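Local coordinates for putative phophotriesterase (Proteus mirabilis, PDB 3RHG), which probably hydrolyses ester bonds with the help of a pair of zinc ions, as a member of the phosphotriesterase family, at residues M163-F173 / S195-R206. Numbering follows the deposited sequence.
Sequences MIGEIGVSPFF and SMNIHMPGWQRR. With ZN (zinc ion), chain C; ZN (zinc ion), chain B; BEZ (benzoic acid), chain D.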
loop_
_atom_site.group_PDB
_atom_site.type_symbol
_atom_site.label_atom_id
_atom_site.label_comp_id
_atom_site.label_asym_id
_atom_site.label_seq_id
_atom_site.Cartn_x
_atom_site.Cartn_y
_atom_site.Cartn_z
ATOM N N MET A 163 -20.867 20.980 -10.585
ATOM C CA MET A 163 -21.192 19.544 -10.610
ATOM C C MET A 163 -22.239 19.260 -9.547
ATOM O O MET A 163 -22.258 19.897 -8.485
ATOM C CB MET A 163 -19.970 18.665 -10.287
ATOM C CG MET A 163 -20.234 17.168 -10.472
ATOM S SD MET A 163 -18.710 16.186 -10.397
ATOM C CE MET A 163 -18.503 16.025 -8.599
ATOM N N ILE A 164 -23.113 18.313 -9.853
ATOM C CA ILE A 164 -24.083 17.833 -8.872
ATOM C C ILE A 164 -23.482 16.595 -8.215
ATOM O O ILE A 164 -23.141 15.633 -8.896
ATOM C CB ILE A 164 -25.431 17.494 -9.536
ATOM C CG1 ILE A 164 -26.029 18.748 -10.195
ATOM C CG2 ILE A 164 -26.395 16.878 -8.505
ATOM C CD1 ILE A 164 -27.201 18.448 -11.147
ATOM N N GLY A 165 -23.315 16.631 -6.899
ATOM C CA GLY A 165 -22.714 15.484 -6.201
ATOM C C GLY A 165 -21.806 15.920 -5.074
ATOM O O GLY A 165 -21.795 17.101 -4.735
ATOM N N GLU A 166 -21.082 14.974 -4.466
ATOM C CA GLU A 166 -21.321 13.549 -4.676
ATOM C C GLU A 166 -22.574 13.110 -3.907
ATOM O O GLU A 166 -22.694 13.348 -2.685
ATOM C CB GLU A 166 -20.099 12.708 -4.306
ATOM C CG GLU A 166 -19.610 12.827 -2.865
ATOM C CD GLU A 166 -18.431 11.878 -2.610
ATOM O OE1 GLU A 166 -18.624 10.655 -2.730
ATOM O OE2 GLU A 166 -17.309 12.343 -2.329
ATOM N N ILE A 167 -23.533 12.540 -4.630
ATOM C CA ILE A 167 -24.852 12.235 -4.064
ATOM C C ILE A 167 -24.742 10.957 -3.252
ATOM O O ILE A 167 -24.318 9.916 -3.756
ATOM C CB ILE A 167 -25.928 12.071 -5.150
ATOM C CG1 ILE A 167 -25.992 13.317 -6.039
ATOM C CG2 ILE A 167 -27.319 11.742 -4.521
ATOM C CD1 ILE A 167 -26.390 14.613 -5.283
ATOM N N GLY A 168 -25.147 11.017 -1.989
ATOM C CA GLY A 168 -24.899 9.889 -1.085
ATOM C C GLY A 168 -25.839 8.700 -1.247
ATOM O O GLY A 168 -27.044 8.798 -0.932
ATOM N N VAL A 169 -25.288 7.566 -1.696
ATOM C CA VAL A 169 -25.992 6.281 -1.631
ATOM C C VAL A 169 -25.191 5.427 -0.653
ATOM O O VAL A 169 -24.052 5.036 -0.945
ATOM C CB VAL A 169 -26.063 5.562 -3.013
ATOM C CG1 VAL A 169 -26.705 4.160 -2.890
ATOM C CG2 VAL A 169 -26.797 6.427 -4.044
ATOM N N SER A 170 -25.740 5.169 0.537
ATOM C CA SER A 170 -24.997 4.441 1.548
ATOM C C SER A 170 -25.208 2.931 1.349
ATOM O O SER A 170 -26.010 2.523 0.513
ATOM C CB SER A 170 -25.494 4.831 2.953
ATOM O OG SER A 170 -26.762 4.215 3.190
ATOM N N PRO A 171 -24.526 2.099 2.154
ATOM C CA PRO A 171 -24.732 0.656 2.070
ATOM C C PRO A 171 -26.124 0.211 2.498
ATOM O O PRO A 171 -26.457 -0.959 2.331
ATOM C CB PRO A 171 -23.682 0.094 3.035
ATOM C CG PRO A 171 -22.605 1.178 3.071
ATOM C CD PRO A 171 -23.414 2.441 3.062
ATOM N N PHE A 172 -26.928 1.145 3.016
ATOM C CA PHE A 172 -28.295 0.865 3.420
ATOM C C PHE A 172 -29.318 1.492 2.480
ATOM O O PHE A 172 -30.528 1.260 2.641
ATOM C CB PHE A 172 -28.478 1.380 4.854
ATOM C CG PHE A 172 -27.394 0.903 5.766
ATOM C CD1 PHE A 172 -27.362 -0.418 6.173
ATOM C CD2 PHE A 172 -26.336 1.733 6.113
ATOM C CE1 PHE A 172 -26.345 -0.889 6.976
ATOM C CE2 PHE A 172 -25.309 1.270 6.910
ATOM C CZ PHE A 172 -25.315 -0.048 7.344
ATOM N N PHE A 173 -28.820 2.257 1.499
ATOM C CA PHE A 173 -29.628 3.003 0.507
ATOM C C PHE A 173 -31.001 3.366 1.069
ATOM O O PHE A 173 -32.025 2.774 0.704
ATOM C CB PHE A 173 -29.741 2.216 -0.812
ATOM C CG PHE A 173 -30.136 3.056 -2.015
ATOM C CD1 PHE A 173 -30.135 4.454 -1.950
ATOM C CD2 PHE A 173 -30.438 2.446 -3.235
ATOM C CE1 PHE A 173 -30.458 5.235 -3.076
ATOM C CE2 PHE A 173 -30.756 3.214 -4.359
ATOM C CZ PHE A 173 -30.781 4.610 -4.277
ATOM N N SER A 195 -22.901 17.604 -14.813
ATOM C CA SER A 195 -22.820 16.162 -14.566
ATOM C C SER A 195 -23.295 15.861 -13.151
ATOM O O SER A 195 -23.379 16.772 -12.308
ATOM C CB SER A 195 -21.407 15.629 -14.739
ATOM O OG SER A 195 -20.501 16.102 -13.738
ATOM N N MET A 196 -23.598 14.593 -12.900
ATOM C CA MET A 196 -24.033 14.152 -11.584
ATOM C C MET A 196 -23.147 12.992 -11.180
ATOM O O MET A 196 -23.069 12.001 -11.905
ATOM C CB MET A 196 -25.487 13.683 -11.634
ATOM C CG MET A 196 -26.025 13.336 -10.254
ATOM S SD MET A 196 -27.580 12.392 -10.370
ATOM C CE MET A 196 -28.528 13.337 -11.537
ATOM N N ASN A 197 -22.477 13.134 -10.038
ATOM C CA ASN A 197 -21.542 12.147 -9.516
ATOM C C ASN A 197 -22.193 11.473 -8.324
ATOM O O ASN A 197 -22.589 12.168 -7.372
ATOM C CB ASN A 197 -20.261 12.865 -9.112
ATOM C CG ASN A 197 -19.146 11.934 -8.681
ATOM O OD1 ASN A 197 -18.560 12.168 -7.639
ATOM N ND2 ASN A 197 -18.794 10.927 -9.509
ATOM N N ILE A 198 -22.354 10.149 -8.397
ATOM C CA ILE A 198 -23.040 9.416 -7.331
ATOM C C ILE A 198 -22.022 8.729 -6.436
ATOM O O ILE A 198 -21.265 7.885 -6.884
ATOM C CB ILE A 198 -24.005 8.332 -7.897
ATOM C CG1 ILE A 198 -24.902 8.901 -9.015
ATOM C CG2 ILE A 198 -24.858 7.699 -6.776
ATOM C CD1 ILE A 198 -25.738 10.024 -8.596
ATOM N N HIS A 199 -22.049 9.047 -5.143
ATOM C CA HIS A 199 -21.295 8.278 -4.185
ATOM C C HIS A 199 -21.965 6.911 -4.093
ATOM O O HIS A 199 -23.098 6.797 -3.599
ATOM C CB HIS A 199 -21.333 8.951 -2.800
ATOM C CG HIS A 199 -20.886 8.048 -1.691
ATOM N ND1 HIS A 199 -19.589 8.024 -1.224
ATOM C CD2 HIS A 199 -21.570 7.133 -0.951
ATOM C CE1 HIS A 199 -19.489 7.124 -0.256
ATOM N NE2 HIS A 199 -20.678 6.575 -0.070
ATOM N N MET A 200 -21.290 5.880 -4.581
ATOM C CA MET A 200 -21.796 4.516 -4.480
ATOM C C MET A 200 -21.148 3.824 -3.305
ATOM O O MET A 200 -20.017 4.128 -2.945
ATOM C CB MET A 200 -21.475 3.716 -5.749
ATOM C CG MET A 200 -22.183 4.282 -6.968
ATOM S SD MET A 200 -23.990 4.125 -6.906
ATOM C CE MET A 200 -24.119 2.347 -7.143
ATOM N N PRO A 201 -21.865 2.860 -2.722
ATOM C CA PRO A 201 -21.239 1.986 -1.722
ATOM C C PRO A 201 -20.396 0.972 -2.488
ATOM O O PRO A 201 -20.922 0.004 -3.028
ATOM C CB PRO A 201 -22.436 1.348 -1.021
ATOM C CG PRO A 201 -23.550 1.365 -2.073
ATOM C CD PRO A 201 -23.302 2.586 -2.931
ATOM N N GLY A 202 -19.093 1.239 -2.586
ATOM C CA GLY A 202 -18.274 0.587 -3.590
ATOM C C GLY A 202 -18.007 -0.884 -3.384
ATOM O O GLY A 202 -17.649 -1.605 -4.354
ATOM N N TRP A 203 -18.178 -1.351 -2.145
ATOM C CA TRP A 203 -18.038 -2.778 -1.868
ATOM C C TRP A 203 -19.370 -3.539 -1.997
ATOM O O TRP A 203 -19.430 -4.742 -1.747
ATOM C CB TRP A 203 -17.415 -3.016 -0.488
ATOM C CG TRP A 203 -15.973 -2.569 -0.400
ATOM C CD1 TRP A 203 -14.869 -3.332 -0.620
ATOM C CD2 TRP A 203 -15.497 -1.252 -0.077
ATOM N NE1 TRP A 203 -13.726 -2.581 -0.441
ATOM C CE2 TRP A 203 -14.086 -1.302 -0.090
ATOM C CE3 TRP A 203 -16.125 -0.049 0.265
ATOM C CZ2 TRP A 203 -13.289 -0.183 0.195
ATOM C CZ3 TRP A 203 -15.327 1.065 0.551
ATOM C CH2 TRP A 203 -13.926 0.983 0.514
ATOM N N GLN A 204 -20.417 -2.820 -2.398
ATOM C CA GLN A 204 -21.681 -3.412 -2.798
ATOM C C GLN A 204 -21.838 -3.307 -4.310
ATOM O O GLN A 204 -20.943 -2.796 -5.016
ATOM C CB GLN A 204 -22.865 -2.724 -2.117
ATOM C CG GLN A 204 -22.816 -2.838 -0.597
ATOM C CD GLN A 204 -24.063 -2.299 0.027
ATOM O OE1 GLN A 204 -24.639 -1.321 -0.464
ATOM N NE2 GLN A 204 -24.499 -2.917 1.117
ATOM N N ARG A 205 -22.981 -3.792 -4.802
ATOM C CA ARG A 205 -23.288 -3.743 -6.222
ATOM C C ARG A 205 -24.682 -3.144 -6.428
ATOM O O ARG A 205 -25.594 -3.816 -6.892
ATOM C CB ARG A 205 -23.216 -5.149 -6.798
ATOM C CG ARG A 205 -21.866 -5.819 -6.557
ATOM C CD ARG A 205 -20.755 -5.192 -7.390
ATOM N NE ARG A 205 -19.474 -5.898 -7.198
ATOM C CZ ARG A 205 -18.555 -5.599 -6.272
ATOM N NH1 ARG A 205 -18.733 -4.586 -5.407
ATOM N NH2 ARG A 205 -17.438 -6.312 -6.207
ATOM N N ARG A 206 -24.845 -1.881 -6.044
ATOM C CA ARG A 206 -26.158 -1.239 -6.096
ATOM C C ARG A 206 -26.395 -0.458 -7.384
ATOM O O ARG A 206 -27.387 0.260 -7.521
ATOM C CB ARG A 206 -26.334 -0.335 -4.880
ATOM C CG ARG A 206 -26.580 -1.132 -3.586
ATOM C CD ARG A 206 -27.186 -0.220 -2.535
ATOM N NE ARG A 206 -27.303 -0.847 -1.213
ATOM C CZ ARG A 206 -28.451 -1.300 -0.709
ATOM N NH1 ARG A 206 -29.576 -1.257 -1.444
ATOM N NH2 ARG A 206 -28.492 -1.808 0.531
HETATM ZN ZN ZN C . -17.979 9.092 -1.819
HETATM ZN ZN ZN B . -15.263 11.794 -2.529
HETATM C C BEZ D . -16.518 4.653 1.648
HETATM O O1 BEZ D . -17.603 4.482 1.051
HETATM O O2 BEZ D . -16.439 4.399 2.873
HETATM C C1 BEZ D . -15.313 5.152 0.916
HETATM C C2 BEZ D . -15.405 5.579 -0.411
HETATM C C3 BEZ D . -14.271 6.056 -1.068
HETATM C C4 BEZ D . -13.048 6.085 -0.412
HETATM C C5 BEZ D . -12.960 5.646 0.906
HETATM C C6 BEZ D . -14.087 5.183 1.579
#
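Glu166 and His199 meet at a shared zinc ion, which Glu166 OE1 binds at 1.9 Å and His199 ND1 at 2.0 Å. OE1 lies at the edge of the imidazole, in its plane, with the carboxylate turned 48° from the ring. Glu166 CG sits between the backbone N and the carbonyl carbon (chi1 59°), and the extended chain beyond carries the carboxylate to both metals. OE2 binds the second zinc at 2.1 Å, making the carboxylate a bridge; His23, His25 and Asp294 help complete that site and His229 the first. Backbone hydrogen bonds, among them Asn197 N to Ile164 O and Ile167 N to Asn197 O, pair strands 163-168 and 195-199 in parallel, and Val169 N to His199 O continues the ladder just past strand 163-168. A beta bulge at Gly165 and Glu166, joined by a cis peptide, shifts the register by one. With helix 175-188 the strands form a beta-alpha-beta unit of the (beta/alpha)8 barrel, with Glu166 and His199 directed into the barrel. On the helix side, Val169 CG2 packs 3.6 Å from Ile198 CG2. Beyond the strands, Pro171 O accepts two bonds: Gln204 NE2 (3.0 Å) uses a lone pair, whereas Arg206 NH2 (2.8 Å) approaches from above the carbonyl plane. Phe173 CB lies over one guanidinium face, toward its rim.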